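Long-range contacts in forkhead-associated 1 (PDB 6C4U), which binds, as an engineered forkhead-associated domain, a threonine-phosphorylated peptide of the human transcription factor c-Myc: residues Ile4-Ile9 with Leu115-Asn120; Phe20-Ser25 with Ile34-Thr39; Lys59-Leu64 with Ile102-Asp107; Asn70-Asp75 with Tyr93-Gln98. One frame throughout, in Å; residues are numbered along the deposited sequence.

In the fold
Strand 4-10 opens contact 1, which closes near the C terminus at 115-120 and so encloses the other three. Contact 2 comes first inside it, a short loop from 20-25 to 34-39 that includes helix 24-29. Contact 3 opens after contact 2 has closed, running from 59-64 to 102-107. Contact 4 (70-75 with 93-98) nests inside contact 3. No two contacts cross. Contact 1 joins neighbouring strands of one sheet, and contact 4 does so in the other. Contacts 2 and 3 bridge the two sheets of the sandwich. Phe20 hydrogen-bonds with Val5 and Phe6, Trp38 with Ile63, and Leu64 with Leu72.

Contact 1 of 4, residues Ile4-Ile9 with Leu115-Asn120; sequences IVFRVI and LVIFIN
Asn120 crosses Ile4 at about a right angle and can be followed outward from its backbone. Its CB lies against the carbonyl oxygens of Ile4 and Val5. CG is placed opposite the backbone N (chi1 174°), which carries the amide to the Ile4 carbonyl. ND2 donates to Ile4 O at 2.7 Å, in the carbonyl plane, and also touches Ile4 CG2. OD1 turns to Lys122 N, so Asn120 is the N-cap of helix 121-125. Its own backbone N donates to Val5 O from above the carbonyl plane. From here the two strands run antiparallel, as neighbours in one sheet of the FHA beta sandwich. Arg7 and Phe118 form a hydrogen-bonded pair, with Arg7 N to Phe118 O at 2.8 Å. Ile9 and Val116 form another. Phe6, Val8 and Ile117 point into the core. Ile117 CG2 lies 3.9 Å from Phe6 CD2, and Ile117 CD1 touches Val8 CG2, the Ile117 and Val8 side chains running together. On the other side of the sheet, Arg7 and Phe118 run side by side, guanidinium and ring planes 19° apart. NH1 of Arg7 meets the Phe118 ring edge at CE2, 3.7 Å away, while Arg7 NE makes a salt bridge with Asp19.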
loop_
_atom_site.group_PDB
_atom_site.type_symbol
_atom_site.label_atom_id
_atom_site.label_comp_id
_atom_site.label_asym_id
_atom_site.label_seq_id
_atom_site.Cartn_x
_atom_site.Cartn_y
_atom_site.Cartn_z
ATOM N N ILE F 4 1.301 -15.803 0.878
ATOM C CA ILE F 4 0.897 -14.502 0.561
ATOM C C ILE F 4 0.234 -13.724 1.652
ATOM O O ILE F 4 -0.724 -14.198 2.222
ATOM C CB ILE F 4 0.024 -14.572 -0.730
ATOM C CG1 ILE F 4 0.240 -13.280 -1.395
ATOM C CG2 ILE F 4 -1.416 -15.190 -0.697
ATOM C CD1 ILE F 4 1.635 -13.299 -2.022
ATOM N N VAL F 5 0.673 -12.501 1.905
ATOM C CA VAL F 5 0.054 -11.693 2.971
ATOM C C VAL F 5 -1.194 -11.001 2.464
ATOM O O VAL F 5 -2.240 -11.016 3.146
ATOM C CB VAL F 5 1.019 -10.628 3.516
ATOM C CG1 VAL F 5 0.352 -9.835 4.643
ATOM C CG2 VAL F 5 2.325 -11.275 3.980
ATOM N N PHE F 6 -1.056 -10.359 1.306
ATOM C CA PHE F 6 -2.145 -9.619 0.676
ATOM C C PHE F 6 -1.875 -9.440 -0.808
ATOM O O PHE F 6 -0.768 -9.682 -1.295
ATOM C CB PHE F 6 -2.378 -8.253 1.348
ATOM C CG PHE F 6 -1.303 -7.224 1.060
ATOM C CD1 PHE F 6 -0.071 -7.271 1.707
ATOM C CD2 PHE F 6 -1.532 -6.191 0.169
ATOM C CE1 PHE F 6 0.920 -6.333 1.423
ATOM C CE2 PHE F 6 -0.543 -5.256 -0.105
ATOM C CZ PHE F 6 0.675 -5.333 0.504
ATOM N N ARG F 7 -2.914 -8.993 -1.505
ATOM C CA ARG F 7 -2.909 -8.882 -2.950
ATOM C C ARG F 7 -3.531 -7.549 -3.340
ATOM O O ARG F 7 -4.485 -7.088 -2.714
ATOM C CB ARG F 7 -3.696 -10.046 -3.512
ATOM C CG ARG F 7 -4.051 -9.939 -4.979
ATOM C CD ARG F 7 -4.810 -11.205 -5.429
ATOM N NE ARG F 7 -3.940 -12.369 -5.576
ATOM C CZ ARG F 7 -4.214 -13.621 -5.148
ATOM N NH1 ARG F 7 -5.306 -13.889 -4.450
ATOM N NH2 ARG F 7 -3.328 -14.574 -5.359
ATOM N N VAL F 8 -2.995 -6.961 -4.402
ATOM C CA VAL F 8 -3.362 -5.608 -4.816
ATOM C C VAL F 8 -3.821 -5.624 -6.251
ATOM O O VAL F 8 -3.093 -6.010 -7.155
ATOM C CB VAL F 8 -2.173 -4.631 -4.684
ATOM C CG1 VAL F 8 -2.481 -3.288 -5.247
ATOM C CG2 VAL F 8 -1.791 -4.473 -3.235
ATOM N N ILE F 9 -5.058 -5.187 -6.442
ATOM C CA ILE F 9 -5.759 -5.268 -7.715
ATOM C C ILE F 9 -6.113 -3.883 -8.165
ATOM O O ILE F 9 -6.678 -3.089 -7.404
ATOM C CB ILE F 9 -7.071 -6.060 -7.450
ATOM C CG1 ILE F 9 -6.743 -7.392 -6.797
ATOM C CG2 ILE F 9 -7.837 -6.298 -8.697
ATOM C CD1 ILE F 9 -7.953 -8.074 -6.259
ATOM N N LEU F 115 -6.587 1.267 -6.219
ATOM C CA LEU F 115 -6.077 -0.065 -5.903
ATOM C C LEU F 115 -6.950 -0.667 -4.812
ATOM O O LEU F 115 -7.457 0.057 -3.956
ATOM C CB LEU F 115 -4.654 0.009 -5.388
ATOM C CG LEU F 115 -3.648 0.841 -6.162
ATOM C CD1 LEU F 115 -2.272 0.666 -5.472
ATOM C CD2 LEU F 115 -3.639 0.546 -7.654
ATOM N N VAL F 116 -7.109 -1.986 -4.831
ATOM C CA VAL F 116 -7.943 -2.653 -3.847
ATOM C C VAL F 116 -7.153 -3.745 -3.153
ATOM O O VAL F 116 -6.484 -4.552 -3.816
ATOM C CB VAL F 116 -9.216 -3.227 -4.500
ATOM C CG1 VAL F 116 -10.053 -4.001 -3.494
ATOM C CG2 VAL F 116 -10.046 -2.083 -5.071
ATOM N N ILE F 117 -7.248 -3.767 -1.820
ATOM C CA ILE F 117 -6.466 -4.698 -1.016
ATOM C C ILE F 117 -7.318 -5.900 -0.734
ATOM O O ILE F 117 -8.482 -5.750 -0.296
ATOM C CB ILE F 117 -6.032 -4.076 0.344
ATOM C CG1 ILE F 117 -5.381 -2.706 0.144
ATOM C CG2 ILE F 117 -5.074 -4.992 1.093
ATOM C CD1 ILE F 117 -4.240 -2.703 -0.840
ATOM N N PHE F 118 -6.740 -7.076 -0.996
ATOM C CA PHE F 118 -7.402 -8.328 -0.697
ATOM C C PHE F 118 -6.439 -9.038 0.237
ATOM O O PHE F 118 -5.294 -9.324 -0.125
ATOM C CB PHE F 118 -7.753 -9.100 -1.951
ATOM C CG PHE F 118 -8.241 -10.487 -1.698
ATOM C CD1 PHE F 118 -9.372 -10.779 -0.907
ATOM C CD2 PHE F 118 -7.601 -11.515 -2.293
ATOM C CE1 PHE F 118 -9.796 -12.061 -0.732
ATOM C CE2 PHE F 118 -8.044 -12.856 -2.135
ATOM C CZ PHE F 118 -9.136 -13.107 -1.340
ATOM N N ILE F 119 -6.872 -9.249 1.476
ATOM C CA ILE F 119 -6.035 -9.668 2.554
ATOM C C ILE F 119 -6.228 -11.175 2.719
ATOM O O ILE F 119 -7.333 -11.647 2.947
ATOM C CB ILE F 119 -6.331 -8.952 3.865
ATOM C CG1 ILE F 119 -6.219 -7.428 3.640
ATOM C CG2 ILE F 119 -5.389 -9.420 4.972
ATOM C CD1 ILE F 119 -6.623 -6.467 4.828
ATOM N N ASN F 120 -5.131 -11.924 2.592
ATOM C CA ASN F 120 -5.151 -13.366 2.746
ATOM C C ASN F 120 -5.281 -13.718 4.234
ATOM O O ASN F 120 -4.307 -13.604 4.997
ATOM C CB ASN F 120 -3.886 -13.988 2.157
ATOM C CG ASN F 120 -3.778 -15.490 2.426
ATOM O OD1 ASN F 120 -4.721 -16.118 2.912
ATOM N ND2 ASN F 120 -2.627 -16.073 2.128
#

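Contact 2 of 4, residues Phe20-Ser25 with Ile34-Thr39; sequences FSADIS and IKKVWT
Phe20 and Trp38 meet in the core between the two sheets of the FHA sandwich. Phe20 belongs to strand 18-21 of one sheet, and Trp38 to strand 34-41 of the other. Their side chains head in opposing directions and overlap as they pass. Phe20 CB sits over one face of the indole, 4.3 Å from the centroid of the Trp38 five-membered ring, in a CH-pi contact. The Phe20 ring lies obliquely to that five-membered ring, with the planes at 49°. Its CD1 comes to 3.6 Å from Trp38 CD1. On the opposite face of the indole lies Lys36 CG, 3.7 Å above the plane, so the ring is held between an aliphatic chain and Phe20. Ser21 O approaches the indole edge in its plane, 3.8 Å from CZ2 of Trp38. Lys36 leaves the strand with CG opposite its backbone N (chi1 -174°) and continues extended. That shape lays its CD 4.0 Å from Ala22 CB and takes NZ on toward Ser21 O. No hydrogen bond spans the two segments. Next to Ala22, Asp23 caps helix 24-29, its OD1 accepting from Ser25 N. Phe6 stacks on Phe20 and meets Trp38 edge-to-face. Three aromatic rings from both sheets thus gather in one cluster, the kind of apolar core that fills a beta sandwich.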
loop_
_atom_site.group_PDB
_atom_site.type_symbol
_atom_site.label_atom_id
_atom_site.label_comp_id
_atom_site.label_asym_id
_atom_site.label_seq_id
_atom_site.Cartn_x
_atom_site.Cartn_y
_atom_site.Cartn_z
ATOM N N PHE F 20 1.865 -9.972 -2.622
ATOM C CA PHE F 20 2.924 -9.567 -1.695
ATOM C C PHE F 20 3.018 -10.600 -0.582
ATOM O O PHE F 20 2.048 -10.807 0.178
ATOM C CB PHE F 20 2.589 -8.218 -1.110
ATOM C CG PHE F 20 2.700 -7.099 -2.091
ATOM C CD1 PHE F 20 3.936 -6.755 -2.636
ATOM C CD2 PHE F 20 1.586 -6.386 -2.484
ATOM C CE1 PHE F 20 4.054 -5.733 -3.540
ATOM C CE2 PHE F 20 1.702 -5.377 -3.404
ATOM C CZ PHE F 20 2.920 -5.038 -3.930
ATOM N N SER F 21 4.170 -11.262 -0.496
ATOM C CA SER F 21 4.353 -12.389 0.441
ATOM C C SER F 21 5.419 -12.068 1.466
ATOM O O SER F 21 6.157 -11.065 1.349
ATOM C CB SER F 21 4.744 -13.648 -0.328
ATOM O OG SER F 21 5.802 -13.357 -1.197
ATOM N N ALA F 22 5.509 -12.941 2.463
ATOM C CA ALA F 22 6.529 -12.840 3.501
ATOM C C ALA F 22 6.784 -14.204 4.128
ATOM O O ALA F 22 5.844 -14.974 4.390
ATOM C CB ALA F 22 6.093 -11.833 4.540
ATOM N N ASP F 23 8.061 -14.482 4.378
ATOM C CA ASP F 23 8.502 -15.716 5.031
ATOM C C ASP F 23 8.067 -15.669 6.499
ATOM O O ASP F 23 8.440 -14.750 7.211
ATOM C CB ASP F 23 10.036 -15.803 4.914
ATOM C CG ASP F 23 10.619 -17.133 5.400
ATOM O OD1 ASP F 23 9.876 -18.014 5.892
ATOM O OD2 ASP F 23 11.848 -17.293 5.277
ATOM N N ILE F 24 7.285 -16.649 6.951
ATOM C CA ILE F 24 6.798 -16.644 8.340
ATOM C C ILE F 24 7.917 -16.895 9.378
ATOM O O ILE F 24 7.855 -16.371 10.501
ATOM C CB ILE F 24 5.602 -17.594 8.532
ATOM C CG1 ILE F 24 4.438 -17.141 7.638
ATOM C CG2 ILE F 24 5.140 -17.604 9.979
ATOM C CD1 ILE F 24 3.278 -18.116 7.583
ATOM N N SER F 25 8.939 -17.666 9.010
ATOM C CA SER F 25 10.133 -17.800 9.850
ATOM C C SER F 25 10.720 -16.422 10.131
ATOM O O SER F 25 10.713 -15.962 11.273
ATOM C CB SER F 25 11.203 -18.680 9.187
ATOM O OG SER F 25 10.801 -20.030 9.133
ATOM N N ILE F 34 6.870 -3.717 13.716
ATOM C CA ILE F 34 6.625 -3.625 12.283
ATOM C C ILE F 34 7.481 -4.681 11.592
ATOM O O ILE F 34 8.700 -4.530 11.453
ATOM C CB ILE F 34 6.944 -2.211 11.757
ATOM C CG1 ILE F 34 6.003 -1.182 12.366
ATOM C CG2 ILE F 34 6.916 -2.135 10.240
ATOM C CD1 ILE F 34 4.544 -1.519 12.272
ATOM N N LYS F 35 6.810 -5.741 11.138
ATOM C CA LYS F 35 7.449 -6.955 10.632
ATOM C C LYS F 35 7.922 -6.825 9.204
ATOM O O LYS F 35 8.907 -7.445 8.836
ATOM C CB LYS F 35 6.499 -8.145 10.733
ATOM C CG LYS F 35 5.938 -8.404 12.136
ATOM C CD LYS F 35 7.029 -8.674 13.154
ATOM C CE LYS F 35 6.471 -9.055 14.510
ATOM N NZ LYS F 35 7.563 -9.347 15.498
ATOM N N LYS F 36 7.231 -6.035 8.392
ATOM C CA LYS F 36 7.633 -5.839 6.996
ATOM C C LYS F 36 7.008 -4.576 6.410
ATOM O O LYS F 36 5.915 -4.160 6.840
ATOM C CB LYS F 36 7.235 -7.073 6.159
ATOM C CG LYS F 36 7.740 -7.019 4.731
ATOM C CD LYS F 36 8.022 -8.386 4.116
ATOM C CE LYS F 36 8.799 -8.190 2.812
ATOM N NZ LYS F 36 9.385 -9.439 2.274
ATOM N N VAL F 37 7.691 -3.965 5.436
ATOM C CA VAL F 37 7.189 -2.748 4.802
ATOM C C VAL F 37 7.271 -2.799 3.284
ATOM O O VAL F 37 8.330 -3.086 2.705
ATOM C CB VAL F 37 7.959 -1.514 5.269
ATOM C CG1 VAL F 37 7.401 -0.237 4.622
ATOM C CG2 VAL F 37 7.911 -1.425 6.787
ATOM N N TRP F 38 6.156 -2.475 2.634
ATOM C CA TRP F 38 6.106 -2.366 1.187
ATOM C C TRP F 38 5.820 -0.928 0.830
ATOM O O TRP F 38 4.979 -0.301 1.460
ATOM C CB TRP F 38 4.991 -3.237 0.649
ATOM C CG TRP F 38 5.197 -4.682 0.898
ATOM C CD1 TRP F 38 5.943 -5.554 0.150
ATOM C CD2 TRP F 38 4.657 -5.435 1.976
ATOM N NE1 TRP F 38 5.866 -6.796 0.677
ATOM C CE2 TRP F 38 5.104 -6.754 1.815
ATOM C CE3 TRP F 38 3.886 -5.121 3.081
ATOM C CZ2 TRP F 38 4.744 -7.779 2.694
ATOM C CZ3 TRP F 38 3.541 -6.149 3.969
ATOM C CH2 TRP F 38 3.971 -7.472 3.751
ATOM N N THR F 39 6.507 -0.408 -0.183
ATOM C CA THR F 39 6.292 0.966 -0.624
ATOM C C THR F 39 5.711 1.014 -2.023
ATOM O O THR F 39 6.002 0.172 -2.860
ATOM C CB THR F 39 7.593 1.783 -0.628
ATOM O OG1 THR F 39 8.525 1.190 -1.541
ATOM C CG2 THR F 39 8.207 1.807 0.748
#

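Contact 3 of 4, residues Lys59-Leu64 with Ile102-Asp107; sequences KHFQIL and ITVRTD
Ile102 faces Phe61 and Ile63 across the core of the FHA beta sandwich, each segment belonging to a different sheet. CG2 of Ile102 lies over one face of the Phe61 ring, 4.0 Å from its centroid, in a CH-pi contact. CD1 of the same side chain reaches Ile63 CD1 at 4.1 Å. With an alanine in place of Phe61, Ile102 CG2 would probably lose the ring face it rests on, and a gap is likely between the sheets. Val104 also points inward. Its CG1, opposite the carbonyl carbon (chi1 -57°), touches Phe61 CE1 and meets the His60 ring obliquely, 3.6 Å from His60 NE2. That ring is fixed at both nitrogens, ND1 by Ser57 N and NE2 by Gly80 O, consistent with the Ser-X-X-His motif of FHA domains. Arg105, next along, packs on an apolar side chain of the bound peptide, and its NH1 makes a weak hydrogen bond to Asn79 O.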
loop_
_atom_site.group_PDB
_atom_site.type_symbol
_atom_site.label_atom_id
_atom_site.label_comp_id
_atom_site.label_asym_id
_atom_site.label_seq_id
_atom_site.Cartn_x
_atom_site.Cartn_y
_atom_site.Cartn_z
ATOM N N LYS F 59 7.952 8.115 -3.482
ATOM C CA LYS F 59 7.490 7.183 -2.470
ATOM C C LYS F 59 6.233 7.826 -1.915
ATOM O O LYS F 59 6.292 8.833 -1.206
ATOM C CB LYS F 59 8.543 6.913 -1.393
ATOM C CG LYS F 59 9.708 6.060 -1.871
ATOM C CD LYS F 59 10.361 5.052 -0.950
ATOM C CE LYS F 59 11.599 4.506 -1.691
ATOM N NZ LYS F 59 12.002 3.063 -1.521
ATOM N N HIS F 60 5.092 7.243 -2.275
ATOM C CA HIS F 60 3.793 7.843 -2.058
ATOM C C HIS F 60 3.080 7.313 -0.822
ATOM O O HIS F 60 2.526 8.080 -0.047
ATOM C CB HIS F 60 2.924 7.639 -3.296
ATOM C CG HIS F 60 1.752 8.559 -3.346
ATOM N ND1 HIS F 60 1.700 9.651 -4.180
ATOM C CD2 HIS F 60 0.600 8.568 -2.633
ATOM C CE1 HIS F 60 0.557 10.290 -3.986
ATOM N NE2 HIS F 60 -0.128 9.654 -3.048
ATOM N N PHE F 61 3.062 5.999 -0.649
ATOM C CA PHE F 61 2.542 5.431 0.602
ATOM C C PHE F 61 3.207 4.099 0.876
ATOM O O PHE F 61 3.834 3.529 -0.011
ATOM C CB PHE F 61 0.995 5.339 0.603
ATOM C CG PHE F 61 0.418 4.399 -0.429
ATOM C CD1 PHE F 61 0.106 4.865 -1.710
ATOM C CD2 PHE F 61 0.155 3.062 -0.130
ATOM C CE1 PHE F 61 -0.398 4.008 -2.674
ATOM C CE2 PHE F 61 -0.372 2.206 -1.092
ATOM C CZ PHE F 61 -0.644 2.678 -2.352
ATOM N N GLN F 62 3.104 3.644 2.120
ATOM C CA GLN F 62 3.649 2.363 2.511
ATOM C C GLN F 62 2.555 1.557 3.147
ATOM O O GLN F 62 1.598 2.114 3.710
ATOM C CB GLN F 62 4.774 2.526 3.549
ATOM C CG GLN F 62 5.755 3.651 3.270
ATOM C CD GLN F 62 6.960 3.636 4.143
ATOM O OE1 GLN F 62 8.003 3.170 3.723
ATOM N NE2 GLN F 62 6.844 4.230 5.320
ATOM N N ILE F 63 2.703 0.241 3.068
ATOM C CA ILE F 63 1.843 -0.680 3.781
ATOM C C ILE F 63 2.745 -1.436 4.729
ATOM O O ILE F 63 3.802 -1.916 4.336
ATOM C CB ILE F 63 1.065 -1.599 2.813
ATOM C CG1 ILE F 63 0.055 -0.746 2.037
ATOM C CG2 ILE F 63 0.365 -2.723 3.569
ATOM C CD1 ILE F 63 -0.724 -1.470 0.977
ATOM N N LEU F 64 2.339 -1.505 5.985
ATOM C CA LEU F 64 3.156 -2.100 7.027
ATOM C C LEU F 64 2.488 -3.352 7.547
ATOM O O LEU F 64 1.296 -3.340 7.840
ATOM C CB LEU F 64 3.314 -1.124 8.182
ATOM C CG LEU F 64 4.279 0.032 8.036
ATOM C CD1 LEU F 64 4.055 0.898 6.813
ATOM C CD2 LEU F 64 4.191 0.823 9.339
ATOM N N ILE F 102 -7.596 1.955 -1.902
ATOM C CA ILE F 102 -6.577 3.002 -1.811
ATOM C C ILE F 102 -6.563 3.765 -3.127
ATOM O O ILE F 102 -6.469 3.163 -4.187
ATOM C CB ILE F 102 -5.192 2.377 -1.504
ATOM C CG1 ILE F 102 -5.268 1.580 -0.188
ATOM C CG2 ILE F 102 -4.139 3.442 -1.317
ATOM C CD1 ILE F 102 -4.001 0.862 0.200
ATOM N N THR F 103 -6.643 5.089 -3.051
ATOM C CA THR F 103 -6.824 5.942 -4.238
ATOM C C THR F 103 -5.843 7.095 -4.214
ATOM O O THR F 103 -5.653 7.700 -3.165
ATOM C CB THR F 103 -8.245 6.560 -4.265
ATOM O OG1 THR F 103 -9.098 5.935 -3.276
ATOM C CG2 THR F 103 -8.839 6.422 -5.617
ATOM N N VAL F 104 -5.237 7.408 -5.357
ATOM C CA VAL F 104 -4.312 8.557 -5.459
ATOM C C VAL F 104 -4.696 9.399 -6.669
ATOM O O VAL F 104 -5.317 8.914 -7.585
ATOM C CB VAL F 104 -2.831 8.109 -5.549
ATOM C CG1 VAL F 104 -2.472 7.253 -4.352
ATOM C CG2 VAL F 104 -2.537 7.350 -6.832
ATOM N N ARG F 105 -4.308 10.658 -6.698
ATOM C CA ARG F 105 -4.644 11.529 -7.843
ATOM C C ARG F 105 -3.541 11.507 -8.889
ATOM O O ARG F 105 -2.345 11.355 -8.550
ATOM C CB ARG F 105 -4.850 12.940 -7.369
ATOM C CG ARG F 105 -6.050 13.095 -6.441
ATOM C CD ARG F 105 -5.837 14.113 -5.318
ATOM N NE ARG F 105 -5.679 15.482 -5.811
ATOM C CZ ARG F 105 -5.038 16.473 -5.196
ATOM N NH1 ARG F 105 -4.481 16.297 -3.992
ATOM N NH2 ARG F 105 -4.941 17.659 -5.789
ATOM N N THR F 106 -3.955 11.602 -10.150
ATOM C CA THR F 106 -3.076 11.488 -11.332
ATOM C C THR F 106 -3.083 12.778 -12.161
ATOM O O THR F 106 -2.027 13.254 -12.602
ATOM C CB THR F 106 -3.535 10.315 -12.213
ATOM O OG1 THR F 106 -4.950 10.150 -12.077
ATOM C CG2 THR F 106 -2.857 9.003 -11.773
ATOM N N ASP F 107 -4.268 13.328 -12.414
ATOM C CA ASP F 107 -4.410 14.629 -13.090
ATOM C C ASP F 107 -4.896 15.705 -12.115
ATOM O O ASP F 107 -5.574 15.401 -11.117
ATOM C CB ASP F 107 -5.455 14.591 -14.234
ATOM C CG ASP F 107 -5.102 13.621 -15.346
ATOM O OD1 ASP F 107 -3.903 13.386 -15.616
ATOM O OD2 ASP F 107 -6.060 13.108 -15.969
#

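Contact 4 of 4, residues Asn70-Asp75 with Tyr93-Gln98; sequences NLLLND and YQLLSQ
The Asn74 amide runs alongside the Tyr93 ring, over one of its faces. Their planes are 22° apart. Asn74 ND2 stands 3.4 Å above the Tyr93 ring plane, and Asn74 CG is 3.3 Å from Tyr93 CE1. CG of Asn74 lies opposite the backbone N (chi1 -169°), which turns the amide over the ring. Two hydrogen bonds outside the pair fix its rotation, from ND2 to Ser92 O and from Gln62 NE2 to OD1. A leucine here would probably leave Ser92 O and Gln62 NE2 without these partners and the Tyr93 ring without a flat group over it. The leucines sort by face. Leu71, Leu73 and Leu96 share the inner one, where Leu96 CD1 reaches Leu71 CB at 3.9 Å and CD2 reaches Leu73 CB at 4.0 Å. On the other face, Leu72 CD2 leans over the backbone of Gln94 and Leu95, and Leu95 CD1 reaches Asn70 CB, the Leu95 and Asn70 side chains set at a slant. The antiparallel backbones are joined by Leu73 N to Gln94 O at 2.7 Å, by Gln94 N to Leu73 O, and by Leu96 N to Leu71 O. Strand 94-96 forms one edge of its sheet within the chain. Strand 71-75 lies between it and strand 61-66, while Leu71 also packs on Val5 and Phe6 of strand 4-10 in the opposing sheet.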
loop_
_atom_site.group_PDB
_atom_site.type_symbol
_atom_site.label_atom_id
_atom_site.label_comp_id
_atom_site.label_asym_id
_atom_site.label_seq_id
_atom_site.Cartn_x
_atom_site.Cartn_y
_atom_site.Cartn_z
ATOM N N ASN F 70 -1.899 -7.765 10.999
ATOM C CA ASN F 70 -2.710 -6.783 10.265
ATOM C C ASN F 70 -1.841 -5.790 9.521
ATOM O O ASN F 70 -0.646 -5.677 9.735
ATOM C CB ASN F 70 -3.627 -5.998 11.215
ATOM C CG ASN F 70 -4.733 -6.847 11.809
ATOM O OD1 ASN F 70 -5.124 -7.882 11.263
ATOM N ND2 ASN F 70 -5.260 -6.383 12.929
ATOM N N LEU F 71 -2.477 -5.053 8.622
ATOM C CA LEU F 71 -1.799 -4.162 7.703
ATOM C C LEU F 71 -2.155 -2.729 8.040
ATOM O O LEU F 71 -3.278 -2.435 8.417
ATOM C CB LEU F 71 -2.189 -4.491 6.279
ATOM C CG LEU F 71 -1.912 -5.927 5.830
ATOM C CD1 LEU F 71 -2.485 -6.232 4.473
ATOM C CD2 LEU F 71 -0.417 -6.240 5.913
ATOM N N LEU F 72 -1.197 -1.836 7.872
ATOM C CA LEU F 72 -1.373 -0.421 8.130
ATOM C C LEU F 72 -0.949 0.385 6.922
ATOM O O LEU F 72 0.001 0.011 6.238
ATOM C CB LEU F 72 -0.524 -0.010 9.323
ATOM C CG LEU F 72 -0.923 -0.642 10.643
ATOM C CD1 LEU F 72 0.239 -0.483 11.609
ATOM C CD2 LEU F 72 -2.162 0.009 11.235
ATOM N N LEU F 73 -1.626 1.510 6.712
ATOM C CA LEU F 73 -1.354 2.398 5.590
ATOM C C LEU F 73 -0.741 3.735 6.064
ATOM O O LEU F 73 -1.366 4.469 6.843
ATOM C CB LEU F 73 -2.654 2.630 4.813
ATOM C CG LEU F 73 -2.647 3.774 3.787
ATOM C CD1 LEU F 73 -1.740 3.460 2.622
ATOM C CD2 LEU F 73 -4.026 4.059 3.273
ATOM N N ASN F 74 0.461 4.046 5.560
ATOM C CA ASN F 74 1.204 5.264 5.917
ATOM C C ASN F 74 1.221 6.179 4.687
ATOM O O ASN F 74 1.938 5.886 3.726
ATOM C CB ASN F 74 2.651 4.869 6.389
ATOM C CG ASN F 74 3.441 6.017 7.054
ATOM O OD1 ASN F 74 4.695 6.037 7.040
ATOM N ND2 ASN F 74 2.726 6.952 7.678
ATOM N N ASP F 75 0.430 7.258 4.673
ATOM C CA ASP F 75 0.605 8.266 3.588
ATOM C C ASP F 75 1.919 9.015 3.795
ATOM O O ASP F 75 2.172 9.472 4.898
ATOM C CB ASP F 75 -0.540 9.300 3.526
ATOM C CG ASP F 75 -0.306 10.364 2.434
ATOM O OD1 ASP F 75 0.196 9.981 1.358
ATOM O OD2 ASP F 75 -0.588 11.577 2.639
ATOM N N TYR F 93 -0.908 6.245 10.680
ATOM C CA TYR F 93 -0.876 4.799 10.483
ATOM C C TYR F 93 -2.299 4.239 10.581
ATOM O O TYR F 93 -2.777 3.947 11.669
ATOM C CB TYR F 93 0.141 4.147 11.473
ATOM C CG TYR F 93 1.554 4.663 11.221
ATOM C CD1 TYR F 93 2.369 4.080 10.252
ATOM C CD2 TYR F 93 2.036 5.786 11.872
ATOM C CE1 TYR F 93 3.640 4.550 9.988
ATOM C CE2 TYR F 93 3.299 6.301 11.592
ATOM C CZ TYR F 93 4.112 5.674 10.648
ATOM O OH TYR F 93 5.375 6.177 10.367
ATOM N N GLN F 94 -2.975 4.103 9.437
ATOM C CA GLN F 94 -4.394 3.674 9.394
ATOM C C GLN F 94 -4.543 2.175 9.145
ATOM O O GLN F 94 -3.860 1.631 8.274
ATOM C CB GLN F 94 -5.152 4.423 8.296
ATOM C CG GLN F 94 -4.977 5.937 8.298
ATOM C CD GLN F 94 -5.594 6.631 9.484
ATOM O OE1 GLN F 94 -6.103 6.001 10.406
ATOM N NE2 GLN F 94 -5.568 7.974 9.449
ATOM N N LEU F 95 -5.449 1.530 9.882
ATOM C CA LEU F 95 -5.703 0.086 9.744
ATOM C C LEU F 95 -6.373 -0.237 8.413
ATOM O O LEU F 95 -7.351 0.413 8.049
ATOM C CB LEU F 95 -6.633 -0.402 10.863
ATOM C CG LEU F 95 -6.679 -1.938 11.013
ATOM C CD1 LEU F 95 -5.453 -2.485 11.779
ATOM C CD2 LEU F 95 -7.962 -2.361 11.697
ATOM N N LEU F 96 -5.849 -1.230 7.705
ATOM C CA LEU F 96 -6.448 -1.707 6.464
ATOM C C LEU F 96 -7.349 -2.890 6.752
ATOM O O LEU F 96 -6.926 -3.888 7.334
ATOM C CB LEU F 96 -5.401 -2.116 5.437
ATOM C CG LEU F 96 -4.588 -0.982 4.844
ATOM C CD1 LEU F 96 -3.478 -1.555 3.988
ATOM C CD2 LEU F 96 -5.460 -0.091 3.998
ATOM N N SER F 97 -8.621 -2.727 6.372
ATOM C CA SER F 97 -9.615 -3.782 6.406
ATOM C C SER F 97 -9.642 -4.491 5.047
ATOM O O SER F 97 -9.176 -3.958 4.023
ATOM C CB SER F 97 -11.003 -3.216 6.721
ATOM O OG SER F 97 -10.983 -2.313 7.816
ATOM N N GLN F 98 -10.198 -5.695 5.063
ATOM C CA GLN F 98 -10.489 -6.443 3.850
ATOM C C GLN F 98 -11.227 -5.625 2.790
ATOM O O GLN F 98 -12.138 -4.863 3.114
ATOM C CB GLN F 98 -11.246 -7.726 4.196
ATOM C CG GLN F 98 -11.615 -8.566 3.007
ATOM C CD GLN F 98 -10.410 -9.073 2.237
ATOM O OE1 GLN F 98 -10.015 -10.208 2.346
ATOM N NE2 GLN F 98 -9.684 -8.177 1.545
#